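Local atomic coordinates of thioredoxin peroxidase 2 (Plasmodium falciparum, PDB entry 2C0D), a protein that probably reduces hydrogen peroxide and organic hydroperoxides to water and alcohols with reactive thiols, as a thioredoxin-dependent mitochondrial 2-Cys peroxiredoxin. Residues 144-149 against 164-169; 61-66 against 131-136. All coordinates share one frame; numbering follows the deposited sequence.

Interaction 1: 144-149 against 164-169; sequences FALRGL and NDLPIG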
ATOM      1  N   PHE B 144      16.542   9.039   5.277  1.00  8.02           N
ATOM      2  CA  PHE B 144      16.489   7.607   5.024  1.00  6.72           C
ATOM      3  C   PHE B 144      15.172   7.214   4.403  1.00  6.94           C
ATOM      4  O   PHE B 144      14.241   7.992   4.404  1.00  6.81           O
ATOM      5  CB  PHE B 144      16.730   6.792   6.299  1.00  7.85           C
ATOM      6  CG  PHE B 144      15.739   7.039   7.402  1.00  9.41           C
ATOM      7  CD1 PHE B 144      14.517   6.368   7.407  1.00  9.00           C
ATOM      8  CD2 PHE B 144      16.028   7.918   8.454  1.00 12.28           C
ATOM      9  CE1 PHE B 144      13.596   6.555   8.453  1.00 11.93           C
ATOM     10  CE2 PHE B 144      15.122   8.111   9.507  1.00 12.72           C
ATOM     11  CZ  PHE B 144      13.892   7.441   9.496  1.00 11.74           C
ATOM     12  N   ALA B 145      15.126   6.017   3.874  1.00  6.61           N
ATOM     13  CA  ALA B 145      13.915   5.522   3.232  1.00  6.25           C
ATOM     14  C   ALA B 145      12.909   4.928   4.219  1.00  5.29           C
ATOM     15  O   ALA B 145      13.248   4.138   5.136  1.00  6.17           O
ATOM     16  CB  ALA B 145      14.265   4.493   2.152  1.00  6.74           C
ATOM     17  N   LEU B 146      11.646   5.241   3.978  1.00  6.61           N
ATOM     18  CA  LEU B 146      10.537   4.659   4.737  1.00  7.14           C
ATOM     19  C   LEU B 146      10.286   3.247   4.230  1.00  8.06           C
ATOM     20  O   LEU B 146      10.885   2.804   3.228  1.00  8.70           O
ATOM     21  CB  LEU B 146       9.264   5.517   4.543  1.00  7.66           C
ATOM     22  CG  LEU B 146       9.411   6.956   5.111  1.00 10.30           C
ATOM     23  CD1 LEU B 146       8.209   7.782   4.719  1.00 14.49           C
ATOM     24  CD2 LEU B 146       9.482   6.864   6.625  1.00 13.56           C
ATOM     25  N   ARG B 147       9.383   2.539   4.914  1.00  8.03           N
ATOM     26  CA  ARG B 147       9.129   1.129   4.631  1.00  8.93           C
ATOM     27  C   ARG B 147       8.177   1.026   3.447  1.00  9.42           C
ATOM     28  O   ARG B 147       6.969   0.720   3.612  1.00 10.12           O
ATOM     29  CB  ARG B 147       8.553   0.472   5.906  1.00 10.16           C
ATOM     30  CG  ARG B 147       8.928  -0.993   5.932  1.00 16.45           C
ATOM     31  CD  ARG B 147       9.072  -1.721   7.254  1.00 19.72           C
ATOM     32  NE  ARG B 147       9.857  -1.126   8.321  1.00 15.27           N
ATOM     33  CZ  ARG B 147      11.160  -1.343   8.557  1.00 17.74           C
ATOM     34  NH1 ARG B 147      11.921  -2.059   7.738  1.00 14.51           N
ATOM     35  NH2 ARG B 147      11.721  -0.751   9.587  1.00 15.32           N
ATOM     36  N   GLY B 148       8.699   1.327   2.261  1.00  9.22           N
ATOM     37  CA  GLY B 148       7.871   1.391   1.052  1.00  8.55           C
ATOM     38  C   GLY B 148       8.054   0.145   0.218  1.00  8.26           C
ATOM     39  O   GLY B 148       9.122  -0.496   0.249  1.00  7.68           O
ATOM     40  N   LEU B 149       7.030  -0.209  -0.560  1.00  6.04           N
ATOM     41  CA  LEU B 149       7.147  -1.334  -1.467  1.00  6.60           C
ATOM     42  C   LEU B 149       6.391  -1.009  -2.737  1.00  5.90           C
ATOM     43  O   LEU B 149       5.276  -0.479  -2.681  1.00  6.80           O
ATOM     44  CB  LEU B 149       6.546  -2.594  -0.840  1.00  8.72           C
ATOM     45  CG  LEU B 149       6.639  -3.851  -1.719  1.00 11.99           C
ATOM     46  CD1 LEU B 149       6.882  -5.114  -0.867  1.00 13.63           C
ATOM     47  CD2 LEU B 149       5.337  -3.955  -2.512  1.00 11.96           C
ATOM     48  N   ASN B 164       4.321   1.063   4.653  1.00 10.00           N
ATOM     49  CA  ASN B 164       3.980   0.542   5.988  1.00 11.08           C
ATOM     50  C   ASN B 164       4.423   1.517   7.060  1.00 12.03           C
ATOM     51  O   ASN B 164       5.340   2.302   6.854  1.00 12.03           O
ATOM     52  CB  ASN B 164       4.729  -0.766   6.225  1.00 12.78           C
ATOM     53  CG  ASN B 164       3.840  -1.974   6.206  1.00 17.36           C
ATOM     54  OD1 ASN B 164       2.843  -2.022   5.495  1.00 21.01           O
ATOM     55  ND2 ASN B 164       4.222  -2.996   6.978  1.00 16.84           N
ATOM     56  N   ASP B 165       3.784   1.448   8.227  1.00 13.08           N
ATOM     57  CA  ASP B 165       4.264   2.128   9.411  1.00 14.01           C
ATOM     58  C   ASP B 165       5.753   1.745   9.617  1.00 14.92           C
ATOM     59  O   ASP B 165       6.105   0.587   9.493  1.00 13.26           O
ATOM     60  CB  ASP B 165       3.414   1.614  10.575  1.00 14.73           C
ATOM     61  CG  ASP B 165       3.433   2.510  11.779  1.00 19.10           C
ATOM     62  OD1 ASP B 165       3.679   3.735  11.650  1.00 22.22           O
ATOM     63  OD2 ASP B 165       3.164   1.953  12.873  1.00 24.52           O
ATOM     64  N   LEU B 166       6.610   2.715   9.941  1.00 15.09           N
ATOM     65  CA  LEU B 166       8.027   2.431  10.081  1.00 16.54           C
ATOM     66  C   LEU B 166       8.409   1.248  10.993  1.00 16.36           C
ATOM     67  O   LEU B 166       9.313   0.493  10.648  1.00 17.56           O
ATOM     68  CB  LEU B 166       8.764   3.703  10.503  1.00 17.72           C
ATOM     69  CG  LEU B 166      10.177   4.004  10.032  1.00 19.62           C
ATOM     70  CD1 LEU B 166      10.523   3.451   8.643  1.00 18.86           C
ATOM     71  CD2 LEU B 166      10.387   5.527  10.130  1.00 21.63           C
ATOM     72  N   PRO B 167       7.758   1.090  12.164  1.00 16.63           N
ATOM     73  CA  PRO B 167       8.055  -0.092  13.006  1.00 17.49           C
ATOM     74  C   PRO B 167       7.558  -1.463  12.535  1.00 18.07           C
ATOM     75  O   PRO B 167       7.892  -2.478  13.156  1.00 20.15           O
ATOM     76  CB  PRO B 167       7.388   0.243  14.352  1.00 17.74           C
ATOM     77  CG  PRO B 167       6.864   1.598  14.243  1.00 18.18           C
ATOM     78  CD  PRO B 167       6.830   2.025  12.823  1.00 16.88           C
ATOM     79  N   ILE B 168       6.814  -1.523  11.430  1.00 16.77           N
ATOM     80  CA  ILE B 168       6.152  -2.780  11.073  1.00 15.88           C
ATOM     81  C   ILE B 168       6.736  -3.400   9.813  1.00 15.70           C
ATOM     82  O   ILE B 168       6.640  -2.802   8.736  1.00 16.26           O
ATOM     83  CB  ILE B 168       4.623  -2.539  10.876  1.00 15.93           C
ATOM     84  CG1 ILE B 168       4.043  -1.832  12.107  1.00 17.71           C
ATOM     85  CG2 ILE B 168       3.887  -3.864  10.544  1.00 16.31           C
ATOM     86  CD1 ILE B 168       2.545  -1.539  12.064  1.00 16.48           C
ATOM     87  N   GLY B 169       7.303  -4.611   9.944  1.00 15.15           N
ATOM     88  CA  GLY B 169       7.861  -5.360   8.815  1.00 14.71           C
ATOM     89  C   GLY B 169       6.810  -5.834   7.802  1.00 15.05           C
ATOM     90  O   GLY B 169       5.610  -5.917   8.118  1.00 15.08           O
TER
HETATM   91  O   HOH W   1       7.476   3.814   6.770  1.00 14.66           O

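Interaction 2: 61-66 against 131-136; sequences LLFYPL and DISKNY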
ATOM      1  N   LEU B  61      10.241  -3.432  -5.687  1.00  6.12           N
ATOM      2  CA  LEU B  61      11.200  -2.561  -5.005  1.00  5.96           C
ATOM      3  C   LEU B  61      10.866  -2.560  -3.521  1.00  6.77           C
ATOM      4  O   LEU B  61       9.743  -2.166  -3.136  1.00  7.78           O
ATOM      5  CB  LEU B  61      11.119  -1.125  -5.514  1.00  8.15           C
ATOM      6  CG  LEU B  61      11.206  -0.954  -7.026  1.00  7.20           C
ATOM      7  CD1 LEU B  61      11.240   0.532  -7.417  1.00  9.82           C
ATOM      8  CD2 LEU B  61      12.420  -1.743  -7.621  1.00  9.10           C
ATOM      9  N   LEU B  62      11.816  -2.938  -2.680  1.00  5.36           N
ATOM     10  CA  LEU B  62      11.585  -3.027  -1.258  1.00  6.05           C
ATOM     11  C   LEU B  62      12.497  -2.006  -0.572  1.00  7.27           C
ATOM     12  O   LEU B  62      13.708  -2.255  -0.434  1.00  7.14           O
ATOM     13  CB  LEU B  62      11.917  -4.460  -0.790  1.00  7.75           C
ATOM     14  CG  LEU B  62      11.703  -4.844   0.673  1.00  9.11           C
ATOM     15  CD1 LEU B  62      10.225  -4.992   1.008  1.00  9.56           C
ATOM     16  CD2 LEU B  62      12.440  -6.163   0.960  1.00 11.34           C
ATOM     17  N   PHE B  63      11.937  -0.871  -0.152  1.00  4.56           N
ATOM     18  CA  PHE B  63      12.738   0.173   0.520  1.00  4.40           C
ATOM     19  C   PHE B  63      12.748  -0.056   2.033  1.00  5.20           C
ATOM     20  O   PHE B  63      11.754  -0.535   2.628  1.00  5.79           O
ATOM     21  CB  PHE B  63      12.101   1.547   0.293  1.00  6.26           C
ATOM     22  CG  PHE B  63      12.232   2.057  -1.121  1.00  4.95           C
ATOM     23  CD1 PHE B  63      13.288   2.921  -1.465  1.00  5.28           C
ATOM     24  CD2 PHE B  63      11.284   1.717  -2.079  1.00  5.32           C
ATOM     25  CE1 PHE B  63      13.396   3.427  -2.757  1.00  6.43           C
ATOM     26  CE2 PHE B  63      11.369   2.230  -3.378  1.00  6.95           C
ATOM     27  CZ  PHE B  63      12.416   3.101  -3.715  1.00  7.52           C
ATOM     28  N   TYR B  64      13.858   0.293   2.679  1.00  5.29           N
ATOM     29  CA  TYR B  64      13.914   0.110   4.156  1.00  6.23           C
ATOM     30  C   TYR B  64      14.993   1.014   4.733  1.00  6.59           C
ATOM     31  O   TYR B  64      15.889   1.477   3.981  1.00  6.68           O
ATOM     32  CB  TYR B  64      14.193  -1.362   4.538  1.00  7.79           C
ATOM     33  CG  TYR B  64      15.427  -1.865   3.842  1.00  8.92           C
ATOM     34  CD1 TYR B  64      16.726  -1.626   4.369  1.00 10.99           C
ATOM     35  CD2 TYR B  64      15.310  -2.522   2.609  1.00 10.87           C
ATOM     36  CE1 TYR B  64      17.866  -2.042   3.672  1.00 13.19           C
ATOM     37  CE2 TYR B  64      16.446  -2.933   1.907  1.00 13.13           C
ATOM     38  CZ  TYR B  64      17.698  -2.687   2.431  1.00 14.18           C
ATOM     39  OH  TYR B  64      18.772  -3.122   1.668  1.00 19.88           O
ATOM     40  N   PRO B  65      14.884   1.317   6.041  1.00  7.73           N
ATOM     41  CA  PRO B  65      15.893   2.049   6.816  1.00  7.22           C
ATOM     42  C   PRO B  65      16.927   1.101   7.455  1.00  7.44           C
ATOM     43  O   PRO B  65      16.602  -0.050   7.781  1.00  7.55           O
ATOM     44  CB  PRO B  65      15.031   2.707   7.924  1.00  6.77           C
ATOM     45  CG  PRO B  65      14.011   1.643   8.242  1.00  9.04           C
ATOM     46  CD  PRO B  65      13.645   1.090   6.827  1.00  7.38           C
ATOM     47  N   LEU B  66      18.166   1.594   7.592  1.00  7.72           N
ATOM     48  CA  LEU B  66      19.215   0.876   8.316  1.00  9.37           C
ATOM     49  C   LEU B  66      19.643   1.546   9.637  1.00  9.41           C
ATOM     50  O   LEU B  66      20.553   1.051  10.292  1.00 11.14           O
ATOM     51  CB  LEU B  66      20.453   0.680   7.438  1.00 10.15           C
ATOM     52  CG  LEU B  66      20.338  -0.337   6.299  1.00 13.48           C
ATOM     53  CD1 LEU B  66      21.728  -0.581   5.643  1.00 15.28           C
ATOM     54  CD2 LEU B  66      19.731  -1.652   6.730  1.00 18.12           C
ATOM     55  N   ASP B 131      18.034  10.118  -4.462  1.00  7.42           N
ATOM     56  CA  ASP B 131      17.072  10.431  -5.553  1.00  8.29           C
ATOM     57  C   ASP B 131      16.068   9.297  -5.828  1.00  8.09           C
ATOM     58  O   ASP B 131      14.937   9.559  -6.285  1.00  8.61           O
ATOM     59  CB  ASP B 131      17.793  10.833  -6.846  1.00  9.42           C
ATOM     60  CG  ASP B 131      18.661   9.729  -7.390  1.00 12.27           C
ATOM     61  OD1 ASP B 131      19.772   9.550  -6.831  1.00 13.34           O
ATOM     62  OD2 ASP B 131      18.264   9.033  -8.383  1.00 13.70           O
ATOM     63  N   ILE B 132      16.448   8.050  -5.540  1.00  6.42           N
ATOM     64  CA  ILE B 132      15.523   6.956  -5.798  1.00  5.94           C
ATOM     65  C   ILE B 132      14.420   7.057  -4.762  1.00  4.67           C
ATOM     66  O   ILE B 132      13.221   7.081  -5.107  1.00  5.44           O
ATOM     67  CB  ILE B 132      16.204   5.589  -5.734  1.00  5.07           C
ATOM     68  CG1 ILE B 132      17.376   5.500  -6.766  1.00  6.60           C
ATOM     69  CG2 ILE B 132      15.149   4.471  -6.024  1.00  7.47           C
ATOM     70  CD1 ILE B 132      18.173   4.211  -6.569  1.00  8.01           C
ATOM     71  N   SER B 133      14.808   7.114  -3.488  1.00  5.00           N
ATOM     72  CA  SER B 133      13.781   7.255  -2.421  1.00  6.43           C
ATOM     73  C   SER B 133      12.953   8.516  -2.624  1.00  7.14           C
ATOM     74  O   SER B 133      11.731   8.486  -2.429  1.00  7.99           O
ATOM     75  CB  SER B 133      14.393   7.226  -1.005  1.00  5.41           C
ATOM     76  OG  SER B 133      15.110   6.004  -0.831  1.00  9.06           O
ATOM     77  N   LYS B 134      13.576   9.618  -3.067  1.00  6.72           N
ATOM     78  CA  LYS B 134      12.802  10.858  -3.278  1.00  8.14           C
ATOM     79  C   LYS B 134      11.735  10.675  -4.364  1.00  8.28           C
ATOM     80  O   LYS B 134      10.572  11.110  -4.196  1.00  8.46           O
ATOM     81  CB  LYS B 134      13.725  12.032  -3.649  1.00  7.65           C
ATOM     82  CG  LYS B 134      12.975  13.411  -3.692  1.00 11.05           C
ATOM     83  N   ASN B 135      12.136  10.043  -5.457  1.00  8.65           N
ATOM     84  CA  ASN B 135      11.255   9.906  -6.620  1.00  9.58           C
ATOM     85  C   ASN B 135      10.186   8.831  -6.450  1.00 10.40           C
ATOM     86  O   ASN B 135       9.193   8.834  -7.192  1.00 11.46           O
ATOM     87  CB  ASN B 135      12.101   9.669  -7.840  1.00  9.42           C
ATOM     88  CG  ASN B 135      12.652  10.987  -8.396  1.00 12.17           C
ATOM     89  OD1 ASN B 135      13.824  11.321  -8.234  1.00 11.74           O
ATOM     90  ND2 ASN B 135      11.766  11.784  -8.971  1.00 11.25           N
ATOM     91  N   TYR B 136      10.380   7.941  -5.482  1.00  7.29           N
ATOM     92  CA  TYR B 136       9.281   7.031  -5.030  1.00  6.50           C
ATOM     93  C   TYR B 136       8.480   7.564  -3.818  1.00  7.05           C
ATOM     94  O   TYR B 136       7.625   6.830  -3.286  1.00  6.63           O
ATOM     95  CB  TYR B 136       9.794   5.595  -4.850  1.00  7.34           C
ATOM     96  CG  TYR B 136      10.103   4.942  -6.184  1.00  6.89           C
ATOM     97  CD1 TYR B 136       9.122   4.166  -6.836  1.00  7.63           C
ATOM     98  CD2 TYR B 136      11.365   5.068  -6.784  1.00  6.98           C
ATOM     99  CE1 TYR B 136       9.384   3.557  -8.104  1.00  7.09           C
ATOM    100  CE2 TYR B 136      11.644   4.450  -8.079  1.00  5.63           C
ATOM    101  CZ  TYR B 136      10.631   3.712  -8.702  1.00  8.69           C
ATOM    102  OH  TYR B 136      10.849   3.102  -9.922  1.00  8.78           O
TER

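Interaction 1: 144-149 against 164-169
Arg147 carries the polar part of this contact by gripping the backbone carbonyl of Leu166. Arg147 NE and Arg147 NH2 each lie 2.9 Å from Leu166 O. The oxygen sits in the guanidinium plane, at the side of the group. The NH2 bond runs nearly straight on from the C=O, while NE comes from above the carbonyl plane. The side chain is bent at chi3 (-48°), which turns the guanidinium toward the loop. Arg147 CD passes close to Ile168 O (3.0 Å). That oxygen accepts an almost straight hydrogen bond (177°) from Asn164 ND2, 3.0 Å long, across the type I turn from Asp165 to Ile168.

Two further links tie the backbones. Asn164 N donates to Arg147 O (2.9 Å). One water bridges Arg147 N and Asn164 O.

The apolar part is made by Leu166. Its CD2 meets the edge of the Phe144 ring, 3.8 Å from Phe144 CE1. The same methyl lies 3.9 Å from Leu146 CD2, and these two leucines cross at about a right angle.

Arg147 NH1 forms a salt bridge with Glu75, and NH2 a hydrogen bond to Phe70 O. Carbonyls and a carboxylate together hold the guanidinium in place beside Cys72, the predicted peroxidatic cysteine.

Interaction 2: 61-66 against 131-136
The end of strand 58-63 packs against the short helix 131-135, with Phe63 CA and Ser133 CA 7.7 Å apart, and no hydrogen bond joins the two segments. Phe63 and Leu61 both point toward the helix. The far end and one side of the Phe63 ring meet the helix. Ile132 CG2 lies at the ring edge, 3.8 Å from Phe63 CZ. This methyl is the branch of Ile132 that stands anti to the backbone N. Ser133 OG is 3.6 Å from Phe63 CD1 and approaches the ring obliquely.

Strand 58-63 belongs to the central sheet of the thioredoxin-like peroxiredoxin fold, between strands 91-97 and 144-152. The helix packs over one face of that sheet.

Tyr136, the first residue to leave the helical conformation, takes up the rest of the contact. Phe63 CZ lies 3.8 Å from Tyr136 CB. The two rings meet obliquely, planes at 46° and centroids 5.7 Å apart. Leu61 CD1 sits over one face of the Tyr136 ring in a CH-pi contact, 3.9 Å from its centroid. Phe150 meets Tyr136 edge-to-face. The Tyr136 hydroxyl is hydrogen-bonded to Tyr32 O, which gives this buried polar atom a partner.

Overall arrangement
The two contacts share one beta sheet, meeting on the antiparallel neighbours 58-63 and 144-152. They touch directly: Gly148 O and Phe63 N are 2.9 Å apart, a probable hydrogen bond, and Ala145 CB packs against Ser133 OG. Interaction 2 is wholly buried. It joins strand to helix through aromatic and aliphatic groups. Interaction 1 is partly buried and mixes hydrogen bonds of Arg147 with apolar packing of Leu166. It joins a strand to the loop before helix 172-188, next to the predicted active site. In that loop Asp165 forms a salt bridge with Arg159 of the second subunit. No other chain of the assembly touches interaction 2. Pro65, just beyond strand 58-63, packs on both Phe144 and Arg147.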